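Local structure of Mutt/nudix family protein (2W4E) at residues Arg23-Arg26 with Ala31-Thr34; Lys43-Asp46 with Ala52-Leu55; Pro70-Gln75 with Ser128-Trp133; Val114-Met117 with Gly121-Gln124; Ala63-Pro68 with Thr140-Leu145. The protein probably hydrolyses ADP-ribose with magnesium as cofactor, as a Nudix-family pyrophosphatase whose Nudix domain makes up most of this N-terminally truncated chain. All coordinates share one frame; numbering follows the deposited sequence.

Contact 1. Residues Arg23-Arg26 with Ala31-Thr34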
# COMPACT_ATOMS: atom_id res chain seq x y z
N ARG A 23 15.39 3.31 -9.46
CA ARG A 23 15.07 4.74 -9.32
C ARG A 23 14.66 5.13 -10.70
O ARG A 23 15.43 5.04 -11.64
CB ARG A 23 16.23 5.62 -8.80
CG ARG A 23 16.70 5.31 -7.35
CD ARG A 23 17.57 6.43 -6.72
NE ARG A 23 18.18 5.95 -5.46
CZ ARG A 23 19.46 5.61 -5.29
NH1 ARG A 23 20.32 5.71 -6.29
NH2 ARG A 23 19.88 5.17 -4.11
N GLN A 24 13.41 5.50 -10.82
CA GLN A 24 12.82 5.80 -12.08
C GLN A 24 12.33 7.24 -12.08
O GLN A 24 11.66 7.65 -11.16
CB GLN A 24 11.62 4.88 -12.28
CG GLN A 24 11.01 5.00 -13.65
CD GLN A 24 10.22 3.78 -14.01
OE1 GLN A 24 9.56 3.15 -13.14
NE2 GLN A 24 10.23 3.44 -15.29
N PHE A 25 12.67 7.99 -13.13
CA PHE A 25 12.13 9.34 -13.33
C PHE A 25 10.61 9.25 -13.47
O PHE A 25 10.10 8.40 -14.22
CB PHE A 25 12.72 10.00 -14.59
CG PHE A 25 12.30 11.44 -14.77
CD1 PHE A 25 12.87 12.44 -14.01
CD2 PHE A 25 11.31 11.78 -15.70
CE1 PHE A 25 12.47 13.79 -14.16
CE2 PHE A 25 10.90 13.14 -15.85
CZ PHE A 25 11.49 14.13 -15.09
N ARG A 26 9.89 10.09 -12.75
CA ARG A 26 8.46 10.17 -12.90
C ARG A 26 8.04 11.59 -13.21
O ARG A 26 8.24 12.51 -12.40
CB ARG A 26 7.73 9.68 -11.63
CG ARG A 26 7.99 8.18 -11.30
CD ARG A 26 7.67 7.27 -12.51
NE ARG A 26 7.34 5.91 -12.06
CZ ARG A 26 6.87 4.97 -12.86
NH1 ARG A 26 6.67 5.24 -14.13
NH2 ARG A 26 6.57 3.76 -12.39
N ALA A 31 11.13 14.23 -11.04
CA ALA A 31 12.23 13.68 -10.24
C ALA A 31 12.12 12.18 -10.29
O ALA A 31 11.08 11.62 -10.70
CB ALA A 31 12.13 14.13 -8.83
N THR A 32 13.18 11.52 -9.85
CA THR A 32 13.19 10.06 -9.73
C THR A 32 12.62 9.66 -8.36
O THR A 32 12.50 10.50 -7.42
CB THR A 32 14.61 9.46 -9.94
OG1 THR A 32 15.48 9.84 -8.86
CG2 THR A 32 15.21 9.94 -11.26
N ILE A 33 12.22 8.40 -8.26
CA ILE A 33 11.69 7.88 -7.01
C ILE A 33 12.02 6.38 -6.94
O ILE A 33 12.04 5.70 -7.98
CB ILE A 33 10.16 8.18 -6.83
CG1 ILE A 33 9.62 7.56 -5.53
CG2 ILE A 33 9.36 7.75 -8.07
CD1 ILE A 33 8.25 8.06 -5.04
N THR A 34 12.31 5.91 -5.73
CA THR A 34 12.65 4.51 -5.46
C THR A 34 11.39 3.65 -5.56
O THR A 34 10.36 3.91 -4.87
CB THR A 34 13.26 4.37 -4.04
OG1 THR A 34 14.43 5.19 -3.97
CG2 THR A 34 13.72 2.95 -3.79
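Arg26 and Ile33 cross at about a right angle on one face of a two-stranded pairing, with Arg26 CG resting 3.5 Å from Ile33 CG2. The arginine chain folds over at its second torsion (chi2 -53°), which brings CG alone against the Ile33 methyl while the guanidinium goes on to a salt bridge with Glu35. Arg26 also packs on Ser77 of the second subunit, and Ile33 on Tyr73 of that subunit. The other face carries Arg23, Phe25, Thr32 and Thr34. There Phe25 CG is swung opposite its own amide nitrogen (chi1 -174°), which lays the ring obliquely beside the partner backbone, CE1 3.4 Å from Ala31 N. Thr32 fills the neighbouring position, its CG2 touching Phe25 N at 3.7 Å. Farther along, Arg23 and Thr34 run side by side in the same direction; Arg23 NE stays 4.1 Å from Thr34 OG1, a loose approach at the guanidinium edge. Between the two faces the backbones are joined by bonds from Gln24 N to Ile33 O (3.2 Å), Ile33 N to Gln24 O (3.0 Å) and Arg26 N to Ala31 O (2.8 Å). Gln24 O also receives a CA-H...O contact from Thr32 CA at 3.2 Å, and thus has two partners. The strand segments diverge markedly from exact antiparallelism, at 140°. Strands 18-26 and 31-35 form an antiparallel beta hairpin, two of the three strands of the smaller sheet of this Nudix fold.

Contact 2. Residues Lys43-Asp46 with Ala52-Leu55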
# COMPACT_ATOMS: atom_id res chain seq x y z
N LYS A 43 -2.00 -8.02 -23.49
CA LYS A 43 -3.30 -8.59 -23.92
C LYS A 43 -3.46 -10.08 -23.65
O LYS A 43 -4.39 -10.50 -22.94
CB LYS A 43 -3.55 -8.37 -25.44
CG LYS A 43 -4.86 -9.01 -25.98
CD LYS A 43 -4.70 -9.66 -27.37
CE LYS A 43 -6.06 -10.14 -27.93
NZ LYS A 43 -6.78 -11.06 -26.99
N GLY A 44 -2.57 -10.86 -24.25
CA GLY A 44 -2.67 -12.30 -24.17
C GLY A 44 -1.69 -12.82 -23.15
O GLY A 44 -1.15 -13.91 -23.32
N GLU A 45 -1.48 -12.04 -22.09
CA GLU A 45 -0.45 -12.38 -21.11
C GLU A 45 -1.01 -12.87 -19.81
O GLU A 45 -1.88 -12.25 -19.22
CB GLU A 45 0.48 -11.20 -20.87
CG GLU A 45 1.93 -11.59 -20.72
CD GLU A 45 2.81 -10.38 -20.61
OE1 GLU A 45 4.02 -10.49 -20.90
OE2 GLU A 45 2.30 -9.30 -20.23
N ASP A 46 -0.48 -13.99 -19.36
CA ASP A 46 -0.76 -14.50 -18.04
C ASP A 46 0.07 -13.72 -17.00
O ASP A 46 1.11 -13.15 -17.35
CB ASP A 46 -0.38 -15.97 -18.01
CG ASP A 46 -0.75 -16.64 -16.73
OD1 ASP A 46 -1.55 -16.04 -15.95
OD2 ASP A 46 -0.24 -17.76 -16.49
N ALA A 52 7.75 -12.35 -15.13
CA ALA A 52 9.10 -12.71 -15.60
C ALA A 52 9.62 -11.75 -16.68
O ALA A 52 10.78 -11.30 -16.62
CB ALA A 52 9.13 -14.15 -16.07
N ARG A 53 8.75 -11.40 -17.63
CA ARG A 53 9.10 -10.48 -18.68
C ARG A 53 9.59 -9.14 -18.14
O ARG A 53 10.65 -8.63 -18.52
CB ARG A 53 7.91 -10.26 -19.66
CG ARG A 53 8.34 -9.33 -20.77
CD ARG A 53 7.29 -8.81 -21.75
NE ARG A 53 5.97 -8.67 -21.15
CZ ARG A 53 5.56 -7.60 -20.48
NH1 ARG A 53 6.39 -6.57 -20.31
NH2 ARG A 53 4.33 -7.58 -19.98
N GLU A 54 8.82 -8.58 -17.22
CA GLU A 54 9.11 -7.31 -16.60
C GLU A 54 10.41 -7.35 -15.80
O GLU A 54 11.25 -6.39 -15.87
CB GLU A 54 7.95 -6.96 -15.65
CG GLU A 54 7.76 -5.47 -15.41
CD GLU A 54 7.66 -4.67 -16.71
OE1 GLU A 54 6.70 -4.84 -17.49
OE2 GLU A 54 8.56 -3.86 -16.96
N LEU A 55 10.57 -8.41 -15.01
CA LEU A 55 11.81 -8.60 -14.25
C LEU A 55 13.03 -8.66 -15.20
O LEU A 55 14.05 -8.01 -14.97
CB LEU A 55 11.73 -9.89 -13.40
CG LEU A 55 12.97 -10.13 -12.50
CD1 LEU A 55 13.16 -9.04 -11.42
CD2 LEU A 55 12.79 -11.47 -11.81
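The Nudix box, the signature loop-helix motif of this hydrolase family, supplies both partners here: Glu45 from the loop after strand 37-40 and Arg53 from helix 47-59. They match the glutamate and the arginine of the family pattern and meet as a side-on, two-pronged salt bridge. Arg53 NE gives its hydrogen to Glu45 OE1 at 2.7 Å, and Arg53 NH2 gives one to Glu45 OE2, also at 2.7 Å. Each carboxylate oxygen is met through its syn lone pair, and both N-H...O angles are near 160°. The two flat groups lie only 14° from coplanar, although the side chains that carry them cross at about a right angle. A bend in the arginine at its third torsion (chi3 31°) turns the NE edge toward the loop. The remaining nitrogen, NH1, points the other way: it makes a weak bond, 3.3 Å, to Glu54 OE1 and also a salt bridge to Glu57, both of the same helix. Glu45 OE2 is held in addition by the backbone N of Glu42, which ties the carboxylate back to its loop. A methionine in place of Arg53 would probably leave the Glu45 carboxylate without its counter-charge and the loop freer to move against the helix. In Nudix hydrolases, glutamates of this helix commonly bind the catalytic magnesium. With one guanidinium shared among three carboxylates, the arginine probably offsets the gathered negative charge and sets the orientation of the glutamates around it.

Contact 3. Residues Pro70-Gln75 with Ser128-Trp133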
# COMPACT_ATOMS: atom_id res chain seq x y z
N PRO A 70 -1.32 -10.57 -2.09
CA PRO A 70 -2.70 -10.10 -2.41
C PRO A 70 -2.80 -8.92 -3.41
O PRO A 70 -2.24 -7.86 -3.15
CB PRO A 70 -3.26 -9.67 -1.04
CG PRO A 70 -2.47 -10.59 -0.05
CD PRO A 70 -1.08 -10.74 -0.64
N GLY A 71 -3.55 -9.10 -4.49
CA GLY A 71 -3.88 -8.00 -5.41
C GLY A 71 -4.59 -6.81 -4.75
O GLY A 71 -5.23 -6.97 -3.70
N PHE A 72 -4.45 -5.61 -5.32
CA PHE A 72 -5.11 -4.40 -4.74
C PHE A 72 -5.42 -3.37 -5.81
O PHE A 72 -4.76 -3.36 -6.84
CB PHE A 72 -4.27 -3.72 -3.61
CG PHE A 72 -2.88 -3.24 -4.05
CD1 PHE A 72 -2.67 -1.89 -4.37
CD2 PHE A 72 -1.78 -4.11 -4.06
CE1 PHE A 72 -1.41 -1.41 -4.77
CE2 PHE A 72 -0.46 -3.62 -4.49
CZ PHE A 72 -0.30 -2.28 -4.80
N TYR A 73 -6.39 -2.50 -5.54
CA TYR A 73 -6.65 -1.31 -6.37
C TYR A 73 -5.86 -0.12 -5.82
O TYR A 73 -6.05 0.27 -4.66
CB TYR A 73 -8.14 -0.93 -6.32
CG TYR A 73 -9.12 -2.03 -6.69
CD1 TYR A 73 -9.41 -2.31 -8.03
CD2 TYR A 73 -9.80 -2.76 -5.70
CE1 TYR A 73 -10.33 -3.31 -8.38
CE2 TYR A 73 -10.73 -3.77 -6.05
CZ TYR A 73 -10.97 -4.03 -7.39
OH TYR A 73 -11.88 -5.01 -7.76
N PRO A 74 -4.98 0.47 -6.63
CA PRO A 74 -4.17 1.58 -6.14
C PRO A 74 -5.00 2.87 -5.93
O PRO A 74 -4.64 3.70 -5.10
CB PRO A 74 -3.14 1.77 -7.27
CG PRO A 74 -3.88 1.34 -8.49
CD PRO A 74 -4.61 0.11 -8.01
N GLN A 75 -6.09 3.02 -6.68
CA GLN A 75 -6.89 4.23 -6.62
C GLN A 75 -8.35 3.93 -7.00
O GLN A 75 -8.81 4.33 -8.06
CB GLN A 75 -6.29 5.29 -7.54
CG GLN A 75 -5.39 6.26 -6.81
CD GLN A 75 -4.92 7.42 -7.68
OE1 GLN A 75 -4.26 7.23 -8.71
NE2 GLN A 75 -5.28 8.64 -7.28
N SER A 128 4.74 0.24 -4.18
CA SER A 128 5.97 -0.41 -3.70
C SER A 128 5.96 -0.61 -2.22
O SER A 128 6.35 -1.67 -1.77
CB SER A 128 7.27 0.34 -4.10
OG SER A 128 7.34 0.46 -5.52
N SER A 129 5.51 0.40 -1.47
CA SER A 129 5.49 0.24 0.01
C SER A 129 4.52 -0.87 0.40
O SER A 129 4.81 -1.64 1.30
CB SER A 129 5.05 1.52 0.78
OG SER A 129 5.94 2.56 0.50
N LEU A 130 3.36 -0.92 -0.25
CA LEU A 130 2.35 -1.91 0.18
C LEU A 130 2.91 -3.31 -0.12
O LEU A 130 2.72 -4.23 0.64
CB LEU A 130 1.01 -1.70 -0.55
CG LEU A 130 -0.11 -2.72 -0.28
CD1 LEU A 130 -0.34 -3.01 1.26
CD2 LEU A 130 -1.39 -2.25 -0.91
N THR A 131 3.60 -3.47 -1.25
CA THR A 131 4.14 -4.80 -1.61
C THR A 131 5.18 -5.23 -0.57
O THR A 131 5.23 -6.42 -0.18
CB THR A 131 4.73 -4.75 -3.02
OG1 THR A 131 3.69 -4.39 -3.93
CG2 THR A 131 5.32 -6.15 -3.47
N LEU A 132 6.01 -4.28 -0.14
CA LEU A 132 7.07 -4.57 0.87
C LEU A 132 6.44 -5.01 2.18
O LEU A 132 6.88 -5.97 2.79
CB LEU A 132 7.99 -3.36 1.09
CG LEU A 132 9.01 -3.16 -0.04
CD1 LEU A 132 9.46 -1.66 0.00
CD2 LEU A 132 10.21 -4.11 0.16
N TRP A 133 5.39 -4.31 2.60
CA TRP A 133 4.70 -4.74 3.79
C TRP A 133 4.14 -6.14 3.60
O TRP A 133 4.29 -6.99 4.46
CB TRP A 133 3.59 -3.77 4.19
CG TRP A 133 4.09 -2.56 4.86
CD1 TRP A 133 4.11 -1.29 4.36
CD2 TRP A 133 4.66 -2.48 6.17
NE1 TRP A 133 4.65 -0.42 5.28
CE2 TRP A 133 5.01 -1.12 6.40
CE3 TRP A 133 4.89 -3.42 7.18
CZ2 TRP A 133 5.58 -0.69 7.60
CZ3 TRP A 133 5.45 -2.98 8.39
CH2 TRP A 133 5.78 -1.62 8.58
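Phe72 turns one ring face to Leu130, and the two side chains approach from opposite directions, one from the loop after strand 65-68 and the other from helix 126-141. Phe72 CB points at the helix, and the first torsion places CG between the backbone N and the carbonyl carbon (chi1 60°). CG itself comes nearest, 3.6 Å from Leu130 CD2. CD1 and CD2 of the ring follow, each 3.7 Å from that same methyl. On the CD2 side the ring edge also meets Pro70 O in its plane, a carbonyl that accepts a hydrogen bond from Gln134 NE2 of the same helix. This is the alpha/beta core of the Nudix fold: helix 126-141 is laid against the loop and against strand 82-93, where Phe72 also packs on Pro85 and bonds through its backbone to Phe83. Farther out along the ring, CE1 lies 4.0 Å and CE2 3.9 Å from Leu130 CD2. Beyond CE2, at the edge and 4.3 Å away, stands Thr131 OG1, which spends its hydrogen bond on Pro127 O one turn back in the helix. CZ, the tip, is still 4.0 Å from the Leu130 methyl. Leu130 CD2 sits over the ring centre, 3.5 Å from the centroid of Phe72 and 10° off the normal, a CH-pi contact. The leucine extends to that place with CG opposite its own backbone N (chi1 176°), and it also packs on Trp133 of the second subunit.

Contact 4. Residues Val114-Met117 with Gly121-Gln124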
# COMPACT_ATOMS: atom_id res chain seq x y z
N VAL A 114 16.35 -1.71 3.28
CA VAL A 114 15.06 -1.45 2.64
C VAL A 114 13.90 -1.33 3.67
O VAL A 114 13.06 -0.39 3.59
CB VAL A 114 14.72 -2.52 1.58
CG1 VAL A 114 13.38 -2.20 0.90
CG2 VAL A 114 15.80 -2.51 0.53
N TYR A 115 13.86 -2.25 4.62
CA TYR A 115 12.79 -2.20 5.65
C TYR A 115 13.00 -1.06 6.66
O TYR A 115 12.00 -0.53 7.22
CB TYR A 115 12.55 -3.57 6.30
CG TYR A 115 11.73 -4.43 5.34
CD1 TYR A 115 12.35 -5.18 4.32
CD2 TYR A 115 10.34 -4.42 5.40
CE1 TYR A 115 11.58 -5.94 3.39
CE2 TYR A 115 9.56 -5.19 4.48
CZ TYR A 115 10.19 -5.93 3.48
OH TYR A 115 9.43 -6.65 2.60
N ARG A 116 14.26 -0.66 6.87
CA ARG A 116 14.50 0.53 7.69
C ARG A 116 13.91 1.73 6.95
O ARG A 116 13.16 2.51 7.53
CB ARG A 116 15.98 0.74 8.00
CG ARG A 116 16.18 1.91 8.95
CD ARG A 116 17.60 2.52 8.79
NE ARG A 116 17.80 3.08 7.46
CZ ARG A 116 17.22 4.17 6.97
NH1 ARG A 116 16.40 4.91 7.70
NH2 ARG A 116 17.48 4.55 5.73
N MET A 117 14.21 1.86 5.66
CA MET A 117 13.61 2.89 4.82
C MET A 117 12.07 2.87 4.89
O MET A 117 11.45 3.90 5.12
CB MET A 117 14.07 2.79 3.38
CG MET A 117 15.55 3.13 3.19
SD MET A 117 16.18 2.52 1.57
CE MET A 117 15.45 3.73 0.50
N GLY A 121 9.35 5.85 6.56
CA GLY A 121 8.62 6.70 5.61
C GLY A 121 9.39 7.14 4.37
O GLY A 121 8.87 7.89 3.52
N GLU A 122 10.61 6.64 4.20
CA GLU A 122 11.46 7.10 3.07
C GLU A 122 11.07 6.50 1.71
O GLU A 122 11.51 6.96 0.67
CB GLU A 122 12.94 6.81 3.38
CG GLU A 122 13.48 7.52 4.63
CD GLU A 122 14.84 6.97 5.07
OE1 GLU A 122 15.55 6.33 4.28
OE2 GLU A 122 15.19 7.16 6.25
N ILE A 123 10.25 5.45 1.72
CA ILE A 123 9.68 4.88 0.49
C ILE A 123 8.27 5.50 0.28
O ILE A 123 7.28 5.01 0.82
CB ILE A 123 9.51 3.33 0.57
CG1 ILE A 123 10.76 2.64 1.16
CG2 ILE A 123 9.13 2.75 -0.80
CD1 ILE A 123 11.69 2.12 0.17
N GLN A 124 8.21 6.56 -0.51
CA GLN A 124 6.96 7.31 -0.68
C GLN A 124 6.10 6.68 -1.77
O GLN A 124 4.96 7.05 -1.90
CB GLN A 124 7.24 8.78 -1.04
CG GLN A 124 8.08 9.59 -0.03
CD GLN A 124 8.81 10.69 -0.79
OE1 GLN A 124 9.61 10.39 -1.66
NE2 GLN A 124 8.46 11.95 -0.52
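Met117 and Glu122 meet at the C-terminal end of helix 111-120, where Gly121 closes the helix in a Schellman motif. The backbone part is the bond from Glu122 N to Met117 O, 3.0 Å long, reaching back into the last turn. Gly121 turns at positive phi (87°), where a CB would be jammed against the carbonyl oxygen of the preceding residue; glycine, having none, can adopt it. The ionic part lies on the outside. Arg116 holds the Glu122 carboxylate end-on, NH1 to OE2 at 2.9 Å and NH2 to OE1 at 3.0 Å. The flat groups are not coplanar, being 44° apart, and OE2 is approached from above the carboxylate plane. Arg116 NH2 has a second acidic partner in Glu113, one turn back in the helix. The apolar part lies inward: Ile123 CG1 packs 4.0 Å from Met117 CB, and Ile123 CD1 lies 4.1 Å from Met117 CE, the two side chains crossing at about a right angle. Ile123 also touches Ser129, so the turn is tied to helix 126-141. Cut back to an alanine, Ile123 would lose CG1 and CD1, which is likely to open a gap beside the methionine and leave its CE methyl less confined. Met117 CG comes 3.4 Å from Glu122 OE1, the oxygen that also accepts from Arg116 NH2.

Contact 5. Residues Ala63-Pro68 with Thr140-Leu145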
# COMPACT_ATOMS: atom_id res chain seq x y z
N ALA A 63 14.20 -15.18 -11.72
CA ALA A 63 13.93 -15.62 -10.35
C ALA A 63 13.88 -17.15 -10.26
O ALA A 63 13.40 -17.80 -11.18
CB ALA A 63 12.58 -15.09 -9.91
N SER A 64 14.32 -17.71 -9.14
CA SER A 64 14.22 -19.15 -8.89
C SER A 64 12.84 -19.56 -8.42
O SER A 64 12.37 -20.68 -8.72
CB SER A 64 15.27 -19.57 -7.84
OG SER A 64 14.79 -19.33 -6.54
N GLU A 65 12.16 -18.65 -7.70
CA GLU A 65 10.83 -18.95 -7.08
C GLU A 65 9.94 -17.68 -7.07
O GLU A 65 10.45 -16.57 -6.87
CB GLU A 65 10.96 -19.47 -5.64
CG GLU A 65 9.63 -19.86 -4.97
CD GLU A 65 9.74 -20.19 -3.50
OE1 GLU A 65 10.86 -20.27 -2.96
OE2 GLU A 65 8.69 -20.41 -2.84
N TRP A 66 8.64 -17.86 -7.26
CA TRP A 66 7.67 -16.76 -7.28
C TRP A 66 6.62 -16.99 -6.20
O TRP A 66 6.09 -18.09 -6.10
CB TRP A 66 6.96 -16.69 -8.64
CG TRP A 66 7.83 -16.23 -9.76
CD1 TRP A 66 8.58 -17.01 -10.60
CD2 TRP A 66 8.07 -14.88 -10.14
NE1 TRP A 66 9.27 -16.21 -11.49
CE2 TRP A 66 8.97 -14.90 -11.22
CE3 TRP A 66 7.63 -13.65 -9.65
CZ2 TRP A 66 9.41 -13.74 -11.85
CZ3 TRP A 66 8.05 -12.48 -10.31
CH2 TRP A 66 8.94 -12.54 -11.38
N VAL A 67 6.33 -15.98 -5.40
CA VAL A 67 5.30 -16.09 -4.34
C VAL A 67 4.27 -14.97 -4.60
O VAL A 67 4.60 -13.77 -4.47
CB VAL A 67 5.90 -15.93 -2.91
CG1 VAL A 67 4.78 -16.03 -1.80
CG2 VAL A 67 6.99 -16.98 -2.65
N PRO A 68 3.03 -15.34 -5.01
CA PRO A 68 2.03 -14.30 -5.28
C PRO A 68 1.54 -13.68 -3.99
O PRO A 68 1.44 -14.36 -2.98
CB PRO A 68 0.86 -15.07 -5.98
CG PRO A 68 1.41 -16.40 -6.37
CD PRO A 68 2.53 -16.69 -5.34
N THR A 140 10.72 -12.89 6.53
CA THR A 140 11.15 -13.13 7.92
C THR A 140 11.15 -14.63 8.20
O THR A 140 12.08 -15.14 8.78
CB THR A 140 10.19 -12.45 8.90
OG1 THR A 140 10.06 -11.06 8.52
CG2 THR A 140 10.72 -12.56 10.35
N ARG A 141 10.09 -15.30 7.78
CA ARG A 141 10.00 -16.76 7.92
C ARG A 141 11.14 -17.52 7.26
O ARG A 141 11.67 -18.47 7.84
CB ARG A 141 8.67 -17.26 7.38
CG ARG A 141 7.53 -16.80 8.24
CD ARG A 141 6.24 -17.53 7.92
NE ARG A 141 5.71 -17.24 6.58
CZ ARG A 141 4.82 -16.29 6.28
NH1 ARG A 141 4.36 -15.46 7.22
NH2 ARG A 141 4.39 -16.15 5.03
N ARG A 142 11.56 -17.07 6.08
CA ARG A 142 12.70 -17.68 5.38
C ARG A 142 14.08 -17.26 5.94
O ARG A 142 15.12 -17.75 5.47
CB ARG A 142 12.63 -17.34 3.89
CG ARG A 142 11.47 -17.98 3.19
CD ARG A 142 11.29 -17.39 1.82
NE ARG A 142 10.05 -17.88 1.25
CZ ARG A 142 9.98 -18.78 0.28
NH1 ARG A 142 11.09 -19.26 -0.24
NH2 ARG A 142 8.80 -19.18 -0.18
N GLY A 143 14.08 -16.33 6.91
CA GLY A 143 15.32 -15.77 7.48
C GLY A 143 16.09 -14.87 6.53
O GLY A 143 17.28 -14.64 6.74
N LEU A 144 15.42 -14.35 5.49
CA LEU A 144 16.08 -13.41 4.55
C LEU A 144 16.10 -12.00 5.13
O LEU A 144 16.98 -11.19 4.83
CB LEU A 144 15.38 -13.41 3.18
CG LEU A 144 15.66 -14.64 2.31
CD1 LEU A 144 14.62 -14.79 1.19
CD2 LEU A 144 17.09 -14.65 1.75
N LEU A 145 15.08 -11.72 5.96
CA LEU A 145 14.97 -10.49 6.74
C LEU A 145 15.07 -10.82 8.22
O LEU A 145 14.33 -11.69 8.72
CB LEU A 145 13.62 -9.80 6.46
CG LEU A 145 13.29 -8.49 7.18
CD1 LEU A 145 14.39 -7.44 6.98
CD2 LEU A 145 11.93 -7.99 6.70
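Arg142, just past the end of helix 126-141, reaches across to Glu65 on strand 65-68. In the last turn, Thr140 O accepts a bond from Gly143 N (3.0 Å), while Arg141 turns aside to Glu138. Arg142 is extended from CG to NE, with CG opposite its carbonyl carbon (chi1 -67°), and meets Glu65 coming from the other direction. NH1 bonds to Glu65 OE1 and NH2 to Glu65 OE2, both at 2.9 Å, an end-on pair. The carboxylate and guanidinium planes stand 56° apart, and both bonds are tilted out of the plane of each group. Val67 CG2 rests obliquely against this group, 3.8 Å from Arg142 NH2. Arg142 NE has a stronger partner outside, Glu138 of the same helix. Gly143, at positive phi, ends the helix in a Schellman motif and sends the chain on to Leu144 and Leu145, which pack on Leu139. The contact thus ties the C-terminal end of the helix to an edge strand of the larger sheet. With its NH1/NH2 edge on Glu65 and its NE on Glu138, the guanidinium is shared and probably eases the charge of both, although the tilted planes suggest a looser union than a coplanar one.

How the contacts relate
Along the chain contact 1 closes first, then contact 2; contact 4 is nested in the loop closed by contact 3, which in turn lies inside that of contact 5. Contacts 3 and 5 share helix 126-141, and contact 4 lies at the end of the preceding helix, 111-120, so these three, with centres 15 to 19 Å apart, cluster round the two successive helices 111-120 and 126-141. Contact 2 joins the loop before the Nudix-box helix 47-59 to that helix, touching contact 5 through Ala52 and Leu55 against Trp66. Contacts 1 and 5, centres 26 Å apart, lie on opposite sides of the chain's centre. Contacts 1, 3 and 4 also touch the second subunit, placing the dimer interface away from contacts 2 and 5.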